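Local coordinates for protein beta-hydroxyacid dehydrogenase, 3-hydroxyisobutyrate dehydrogenase (Saccharomonospora xinjiangensis XJ-54, PDB 6GRL) that probably reduces imines to amines with NADPH, with S selectivity, at residues A[106-111]-A[131-136]; A[21-26]-A[77-82]. One frame throughout, in Å; residues are numbered along the deposited sequence. Where two conformers were deposited one is given.

From the N terminus, the chain enters the nucleotide-binding domain along strand 23-26, and contact 2 closes the first long loop, 50 residues between its segments, when strand 79-82 returns beside it. Contact 1 opens after that, closing a shorter loop, 19 residues between its segments, through helix 114-126. The two closures therefore follow in series, neither nested nor crossed. They meet in the sheet, where strands 79-82 and 105-108 are neighbours: Val107 N lies 2.8 Å from Val80 O, and Leu109 N 2.8 Å from Val82 O, both probable hydrogen bonds. Together they account for the consecutive parallel strands 23-26, 79-82, 105-108 and 130-137 of one sheet; the centres of the two contacts lie about 12 Å apart.

Contact 1 of 2, residues A[106-111]-A[131-136]; sequences LVNLTS and YLDGKI
Strands 106-108 and 131-136 run parallel, 4.7 Å apart at closest approach and 23° from alignment, with Leu106, Val107 and Asn108 facing Tyr131, Leu132 and Asp133. Three bonds zip them together: Leu132 N to Leu106 O, Asn108 N to Leu132 O, and Gly134 N to Asn108 O. Asn108 and Tyr131 reach along the same face. Asn108 CG stands anti to the backbone N (chi1 -175°), bringing ND2 to within 3.1 Å of Tyr131 OH; the acceptor lies in the amide plane, although the ring is turned 60° from it. The phenol in turn donates to the anti lone pair of Asp133 OD2 at 2.6 Å. At the other end of the amide, OD1 takes Thr110 OG1 almost head-on and Thr110 N from above its plane, the latter closing an Asx turn that helps orient the amide in this conformer. Lys135 bends at chi2 and chi4, and NZ reaches Thr110 O at 2.9 Å, Asp133 OD1 at 2.7 Å in a salt bridge, and Gly134 O. A methionine in place of Lys135 would probably leave Asp133 without its charged mate and Thr110 O without this donor. Past the strand end, Leu109 CD2 lies 3.7 Å from Gly134 CA, and a water bridges Leu109 O to Ile136 N. Helix 114-126, the crossover of this beta-alpha-beta unit, packs on the Asn108-Tyr131 face and supplies Asn120 to the phenol; Leu109 and Ile136 meet helix 30-41, while strands 79-82 and 149-154 flank the pair.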
ATOM      1  N   LEU A 106       7.250  17.276  -7.323  1.00  7.82           N
ATOM      2  CA  LEU A 106       5.857  16.905  -7.112  1.00 10.65           C
ATOM      3  C   LEU A 106       5.812  15.563  -6.394  1.00 10.14           C
ATOM      4  O   LEU A 106       6.333  14.566  -6.905  1.00 10.93           O
ATOM      5  CB  LEU A 106       5.100  16.827  -8.439  1.00 12.29           C
ATOM      6  CG  LEU A 106       5.232  18.008  -9.403  1.00 17.86           C
ATOM      7  CD1 LEU A 106       4.327  17.804 -10.611  1.00 18.09           C
ATOM      8  CD2 LEU A 106       4.921  19.325  -8.709  1.00 19.28           C
ATOM      9  N   VAL A 107       5.201  15.542  -5.216  1.00  7.81           N
ATOM     10  CA  VAL A 107       5.058  14.331  -4.417  1.00  8.17           C
ATOM     11  C   VAL A 107       3.577  13.987  -4.377  1.00  9.80           C
ATOM     12  O   VAL A 107       2.789  14.665  -3.706  1.00 10.50           O
ATOM     13  CB  VAL A 107       5.631  14.504  -3.006  1.00  7.93           C
ATOM     14  CG1 VAL A 107       5.460  13.220  -2.203  1.00 10.92           C
ATOM     15  CG2 VAL A 107       7.096  14.894  -3.076  1.00 10.98           C
ATOM     16  N   ASN A 108       3.195  12.931  -5.087  1.00  8.03           N
ATOM     17  CA  ASN A 108       1.802  12.511  -5.186  0.58  9.19           C
ATOM     18  C   ASN A 108       1.548  11.408  -4.165  1.00 11.76           C
ATOM     19  O   ASN A 108       2.114  10.314  -4.265  1.00 14.13           O
ATOM     20  CB  ASN A 108       1.475  12.039  -6.600  0.58 10.80           C
ATOM     21  CG  ASN A 108       0.005  11.704  -6.781  0.58 11.99           C
ATOM     22  OD1 ASN A 108      -0.832  12.043  -5.942  0.58  8.88           O
ATOM     23  ND2 ASN A 108      -0.316  11.034  -7.881  0.58 14.72           N
ATOM     24  N   LEU A 109       0.698  11.701  -3.181  1.00  8.59           N
ATOM     25  CA  LEU A 109       0.308  10.741  -2.157  1.00  9.05           C
ATOM     26  C   LEU A 109      -1.114  10.236  -2.356  1.00 11.21           C
ATOM     27  O   LEU A 109      -1.681   9.619  -1.446  1.00 15.32           O
ATOM     28  CB  LEU A 109       0.458  11.360  -0.765  1.00 11.16           C
ATOM     29  CG  LEU A 109       1.836  11.926  -0.420  1.00 11.00           C
ATOM     30  CD1 LEU A 109       1.837  12.521   0.978  1.00 12.29           C
ATOM     31  CD2 LEU A 109       2.907  10.852  -0.548  1.00 15.00           C
ATOM     32  N   THR A 110      -1.703  10.491  -3.519  1.00 11.80           N
ATOM     33  CA  THR A 110      -3.068  10.077  -3.802  1.00 11.71           C
ATOM     34  C   THR A 110      -3.098   8.623  -4.260  1.00 13.42           C
ATOM     35  O   THR A 110      -2.182   8.143  -4.934  1.00 14.02           O
ATOM     36  CB  THR A 110      -3.680  10.978  -4.877  1.00 12.63           C
ATOM     37  OG1 THR A 110      -3.486  12.352  -4.516  1.00 11.54           O
ATOM     38  CG2 THR A 110      -5.167  10.709  -5.036  1.00 14.35           C
ATOM     39  N   SER A 111      -4.162   7.919  -3.875  1.00 14.51           N
ATOM     40  CA  SER A 111      -4.350   6.548  -4.324  1.00 16.05           C
ATOM     41  C   SER A 111      -4.400   6.488  -5.848  1.00 16.44           C
ATOM     42  O   SER A 111      -4.755   7.461  -6.519  1.00 17.93           O
ATOM     43  CB  SER A 111      -5.635   5.965  -3.733  1.00 19.36           C
ATOM     44  OG  SER A 111      -6.777   6.633  -4.239  1.00 22.97           O
ATOM     45  N   TYR A 131       9.391  13.919  -9.831  1.00  9.10           N
ATOM     46  CA  TYR A 131       8.156  13.283  -9.393  1.00  9.03           C
ATOM     47  C   TYR A 131       8.455  12.126  -8.456  1.00 10.62           C
ATOM     48  O   TYR A 131       9.303  11.279  -8.754  1.00 12.52           O
ATOM     49  CB  TYR A 131       7.337  12.788 -10.589  1.00 10.61           C
ATOM     50  CG  TYR A 131       6.035  12.123 -10.201  1.00  8.63           C
ATOM     51  CD1 TYR A 131       4.915  12.881  -9.880  1.00  8.71           C
ATOM     52  CD2 TYR A 131       5.928  10.738 -10.152  1.00 11.06           C
ATOM     53  CE1 TYR A 131       3.725  12.278  -9.521  1.00 10.85           C
ATOM     54  CE2 TYR A 131       4.741  10.127  -9.796  1.00 12.79           C
ATOM     55  CZ  TYR A 131       3.645  10.903  -9.479  1.00 11.03           C
ATOM     56  OH  TYR A 131       2.462  10.299  -9.128  1.00 11.19           O
ATOM     57  N   LEU A 132       7.750  12.094  -7.328  1.00  9.30           N
ATOM     58  CA  LEU A 132       7.763  10.956  -6.422  1.00  8.37           C
ATOM     59  C   LEU A 132       6.327  10.520  -6.187  1.00  9.16           C
ATOM     60  O   LEU A 132       5.451  11.357  -5.945  1.00  9.67           O
ATOM     61  CB  LEU A 132       8.437  11.300  -5.089  1.00 10.84           C
ATOM     62  CG  LEU A 132       9.951  11.498  -5.096  1.00 14.04           C
ATOM     63  CD1 LEU A 132      10.411  12.078  -3.767  1.00 15.79           C
ATOM     64  CD2 LEU A 132      10.664  10.186  -5.385  1.00 15.17           C
ATOM     65  N   ASP A 133       6.085   9.217  -6.274  1.00  9.36           N
ATOM     66  CA  ASP A 133       4.780   8.655  -5.963  1.00 11.50           C
ATOM     67  C   ASP A 133       4.835   8.015  -4.585  1.00 11.24           C
ATOM     68  O   ASP A 133       5.747   7.231  -4.297  1.00 13.89           O
ATOM     69  CB  ASP A 133       4.351   7.628  -7.010  1.00 13.28           C
ATOM     70  CG  ASP A 133       2.856   7.403  -7.012  1.00 11.62           C
ATOM     71  OD1 ASP A 133       2.401   6.372  -6.472  1.00 14.21           O
ATOM     72  OD2 ASP A 133       2.131   8.270  -7.543  1.00 13.10           O
ATOM     73  N   GLY A 134       3.870   8.357  -3.743  1.00 10.43           N
ATOM     74  CA  GLY A 134       3.819   7.828  -2.396  1.00 12.17           C
ATOM     75  C   GLY A 134       2.468   7.216  -2.088  1.00 11.00           C
ATOM     76  O   GLY A 134       1.437   7.637  -2.609  1.00 11.30           O
ATOM     77  N   LYS A 135       2.494   6.205  -1.223  1.00 11.81           N
ATOM     78  CA  LYS A 135       1.285   5.541  -0.750  1.00 12.68           C
ATOM     79  C   LYS A 135       1.345   5.431   0.764  1.00 13.87           C
ATOM     80  O   LYS A 135       2.377   5.039   1.321  1.00 16.06           O
ATOM     81  CB  LYS A 135       1.123   4.159  -1.393  1.00 14.01           C
ATOM     82  CG  LYS A 135       0.940   4.210  -2.906  1.00 13.75           C
ATOM     83  CD  LYS A 135      -0.408   4.812  -3.281  1.00 15.17           C
ATOM     84  CE  LYS A 135      -0.496   5.112  -4.772  1.00 12.89           C
ATOM     85  NZ  LYS A 135       0.111   6.431  -5.122  1.00 16.05           N
ATOM     86  N   ILE A 136       0.240   5.770   1.425  1.00 14.26           N
ATOM     87  CA  ILE A 136       0.194   5.914   2.877  1.00 15.33           C
ATOM     88  C   ILE A 136      -0.504   4.708   3.488  1.00 21.04           C
ATOM     89  O   ILE A 136      -1.582   4.304   3.034  1.00 21.86           O
ATOM     90  CB  ILE A 136      -0.518   7.216   3.282  1.00 16.48           C
ATOM     91  CG1 ILE A 136       0.213   8.428   2.700  1.00 16.27           C
ATOM     92  CG2 ILE A 136      -0.621   7.322   4.799  1.00 20.16           C
ATOM     93  CD1 ILE A 136      -0.572   9.718   2.806  1.00 16.54           C
TER
HETATM   94  O   HOH W   1      -1.804   6.909  -0.451  1.00 17.05           O

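Contact 2 of 2, residues A[21-26]-A[77-82]; sequences DPVTVL and SRFVVV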
ATOM      1  N   ASP A  21      11.818  24.031   4.432  1.00 14.60           N
ATOM      2  CA  ASP A  21      11.493  24.437   3.074  1.00 14.78           C
ATOM      3  C   ASP A  21      10.003  24.748   2.953  1.00 11.83           C
ATOM      4  O   ASP A  21       9.177  24.085   3.589  1.00 14.11           O
ATOM      5  CB  ASP A  21      11.872  23.338   2.083  1.00 17.51           C
ATOM      6  CG  ASP A  21      13.345  22.989   2.135  1.00 21.40           C
ATOM      7  OD1 ASP A  21      13.668  21.792   2.291  1.00 26.93           O
ATOM      8  OD2 ASP A  21      14.180  23.909   2.023  1.00 27.18           O
ATOM      9  N   PRO A  22       9.627  25.744   2.150  1.00 12.12           N
ATOM     10  CA  PRO A  22       8.203  25.963   1.869  1.00 10.35           C
ATOM     11  C   PRO A  22       7.586  24.739   1.209  1.00 10.20           C
ATOM     12  O   PRO A  22       8.231  24.045   0.422  1.00 10.35           O
ATOM     13  CB  PRO A  22       8.207  27.171   0.924  1.00 10.42           C
ATOM     14  CG  PRO A  22       9.506  27.865   1.206  1.00 11.99           C
ATOM     15  CD  PRO A  22      10.481  26.769   1.525  1.00 13.06           C
ATOM     16  N   VAL A  23       6.328  24.472   1.547  1.00 10.14           N
ATOM     17  CA  VAL A  23       5.606  23.305   1.046  0.80  8.62           C
ATOM     18  C   VAL A  23       4.211  23.737   0.619  1.00  8.06           C
ATOM     19  O   VAL A  23       3.569  24.551   1.294  1.00 10.25           O
ATOM     20  CB  VAL A  23       5.527  22.188   2.113  0.80 11.48           C
ATOM     21  CG1 VAL A  23       4.696  21.016   1.611  0.80 13.81           C
ATOM     22  CG2 VAL A  23       6.920  21.721   2.511  0.80 12.40           C
ATOM     23  N   THR A  24       3.741  23.196  -0.501  1.00  7.84           N
ATOM     24  CA  THR A  24       2.372  23.380  -0.958  1.00  7.45           C
ATOM     25  C   THR A  24       1.643  22.048  -0.851  1.00  7.19           C
ATOM     26  O   THR A  24       2.179  21.014  -1.265  1.00  8.04           O
ATOM     27  CB  THR A  24       2.330  23.894  -2.397  1.00  8.63           C
ATOM     28  OG1 THR A  24       2.782  25.252  -2.433  1.00  9.95           O
ATOM     29  CG2 THR A  24       0.912  23.818  -2.958  1.00  6.98           C
ATOM     30  N   VAL A  25       0.438  22.069  -0.286  1.00  7.49           N
ATOM     31  CA  VAL A  25      -0.408  20.884  -0.185  1.00  6.96           C
ATOM     32  C   VAL A  25      -1.672  21.138  -0.995  1.00  6.02           C
ATOM     33  O   VAL A  25      -2.417  22.084  -0.711  1.00  8.17           O
ATOM     34  CB  VAL A  25      -0.756  20.540   1.271  1.00  8.44           C
ATOM     35  CG1 VAL A  25      -1.670  19.323   1.321  1.00 11.11           C
ATOM     36  CG2 VAL A  25       0.509  20.289   2.073  1.00  9.82           C
ATOM     37  N   LEU A  26      -1.910  20.298  -2.000  1.00  8.78           N
ATOM     38  CA  LEU A  26      -3.127  20.350  -2.804  1.00  8.76           C
ATOM     39  C   LEU A  26      -4.065  19.249  -2.326  1.00  7.99           C
ATOM     40  O   LEU A  26      -3.772  18.060  -2.487  1.00  8.73           O
ATOM     41  CB  LEU A  26      -2.813  20.181  -4.288  1.00  8.43           C
ATOM     42  CG  LEU A  26      -1.853  21.184  -4.921  1.00  7.95           C
ATOM     43  CD1 LEU A  26      -1.641  20.850  -6.387  1.00 10.67           C
ATOM     44  CD2 LEU A  26      -2.386  22.599  -4.760  1.00  8.54           C
ATOM     45  N   SER A  77       5.724  27.477  -3.605  1.00 11.62           N
ATOM     46  CA  SER A  77       6.769  26.596  -3.099  0.86  9.95           C
ATOM     47  C   SER A  77       7.354  25.774  -4.237  1.00  9.05           C
ATOM     48  O   SER A  77       6.725  25.582  -5.280  1.00 13.21           O
ATOM     49  CB  SER A  77       6.238  25.653  -2.008  0.86 10.37           C
ATOM     50  OG  SER A  77       5.098  26.186  -1.357  0.86 10.07           O
ATOM     51  N   ARG A  78       8.571  25.273  -4.007  1.00  8.98           N
ATOM     52  CA  ARG A  78       9.187  24.317  -4.918  1.00  8.96           C
ATOM     53  C   ARG A  78       8.693  22.900  -4.657  1.00  7.83           C
ATOM     54  O   ARG A  78       8.647  22.080  -5.579  1.00  9.49           O
ATOM     55  CB  ARG A  78      10.713  24.375  -4.781  1.00 13.88           C
ATOM     56  CG  ARG A  78      11.459  23.278  -5.529  1.00 16.60           C
ATOM     57  CD  ARG A  78      12.961  23.388  -5.334  1.00 22.49           C
ATOM     58  NE  ARG A  78      13.686  22.450  -6.187  1.00 28.06           N
ATOM     59  CZ  ARG A  78      14.241  21.320  -5.760  1.00 30.11           C
ATOM     60  NH1 ARG A  78      14.161  20.979  -4.481  1.00 33.23           N
ATOM     61  NH2 ARG A  78      14.880  20.533  -6.614  1.00 31.74           N
ATOM     62  N   PHE A  79       8.303  22.609  -3.418  1.00  8.10           N
ATOM     63  CA  PHE A  79       7.886  21.279  -2.989  1.00 10.05           C
ATOM     64  C   PHE A  79       6.361  21.239  -2.958  1.00  8.92           C
ATOM     65  O   PHE A  79       5.735  21.938  -2.154  1.00 12.76           O
ATOM     66  CB  PHE A  79       8.483  20.975  -1.616  1.00  9.16           C
ATOM     67  CG  PHE A  79       8.432  19.529  -1.222  1.00 13.18           C
ATOM     68  CD1 PHE A  79       9.313  18.614  -1.775  1.00 17.31           C
ATOM     69  CD2 PHE A  79       7.523  19.091  -0.275  1.00 14.44           C
ATOM     70  CE1 PHE A  79       9.274  17.283  -1.400  1.00 20.50           C
ATOM     71  CE2 PHE A  79       7.481  17.762   0.105  1.00 15.06           C
ATOM     72  CZ  PHE A  79       8.357  16.857  -0.461  1.00 17.94           C
ATOM     73  N   VAL A  80       5.764  20.425  -3.826  1.00  6.70           N
ATOM     74  CA  VAL A  80       4.311  20.357  -3.978  1.00  7.38           C
ATOM     75  C   VAL A  80       3.856  18.943  -3.649  1.00  9.29           C
ATOM     76  O   VAL A  80       4.279  17.982  -4.302  1.00 10.16           O
ATOM     77  CB  VAL A  80       3.862  20.752  -5.394  1.00  9.55           C
ATOM     78  CG1 VAL A  80       2.347  20.647  -5.522  1.00  9.31           C
ATOM     79  CG2 VAL A  80       4.335  22.155  -5.734  1.00  9.91           C
ATOM     80  N   VAL A  81       2.982  18.820  -2.653  1.00  6.51           N
ATOM     81  CA  VAL A  81       2.435  17.538  -2.218  1.00  7.38           C
ATOM     82  C   VAL A  81       0.977  17.470  -2.649  1.00 11.62           C
ATOM     83  O   VAL A  81       0.195  18.384  -2.359  1.00 10.63           O
ATOM     84  CB  VAL A  81       2.571  17.357  -0.697  1.00  9.09           C
ATOM     85  CG1 VAL A  81       2.009  16.009  -0.272  1.00 12.63           C
ATOM     86  CG2 VAL A  81       4.022  17.497  -0.276  1.00 12.16           C
ATOM     87  N   VAL A  82       0.612  16.391  -3.338  1.00  9.31           N
ATOM     88  CA  VAL A  82      -0.734  16.200  -3.871  1.00  7.45           C
ATOM     89  C   VAL A  82      -1.410  15.090  -3.078  1.00 10.67           C
ATOM     90  O   VAL A  82      -0.953  13.940  -3.092  1.00 13.11           O
ATOM     91  CB  VAL A  82      -0.706  15.863  -5.370  1.00 10.14           C
ATOM     92  CG1 VAL A  82      -2.119  15.837  -5.942  1.00 10.84           C
ATOM     93  CG2 VAL A  82       0.168  16.855  -6.121  1.00 12.29           C
TER
HETATM   94  O   HOH W   2      10.059  24.647  -1.300  1.00 13.27           O
HETATM   95  O   HOH W   3       4.450  27.793   0.754  1.00 13.47           O
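Val23 and Phe79 run alongside each other in the apolar part of this parallel strand pair. Val23 CG1 meets the ring edge in plane at Phe79 CD2, 3.9 Å away, and also touches Val81 CG2 at 4.0 Å. With CG anti to the backbone N (chi1 -165°), the Phe79 side chain packs on Ile165 and Leu166 of helix 156-166. Between Thr24 and Leu26 the backbones are firmly joined: Val81 N donates to Thr24 O at 2.7 Å with an angle of 176° at the hydrogen, flanked by Thr24 N to Phe79 O and Leu26 N to Val81 O. On the face of Thr24, Val80 and Leu26, Leu26 CD1 rests against Val80 CG1 at 4.1 Å. The same tight part includes Ser77 OG, which in the conformer given lies 2.7 Å from Thr24 OG1; Ala73 O is a second partner of Thr24 OG1, and one water also sits at Ser77 OG. The N-terminal end is looser and wetter: a water bridges Pro22 O and Arg78 N just ahead of the strands. Strand 23-26 leads to Gly27 and Gly29, with Gly32 in the first turn of helix 30-41, which fits a GxGxxG motif; the arrangement is consistent with a dinucleotide-binding Rossmann fold.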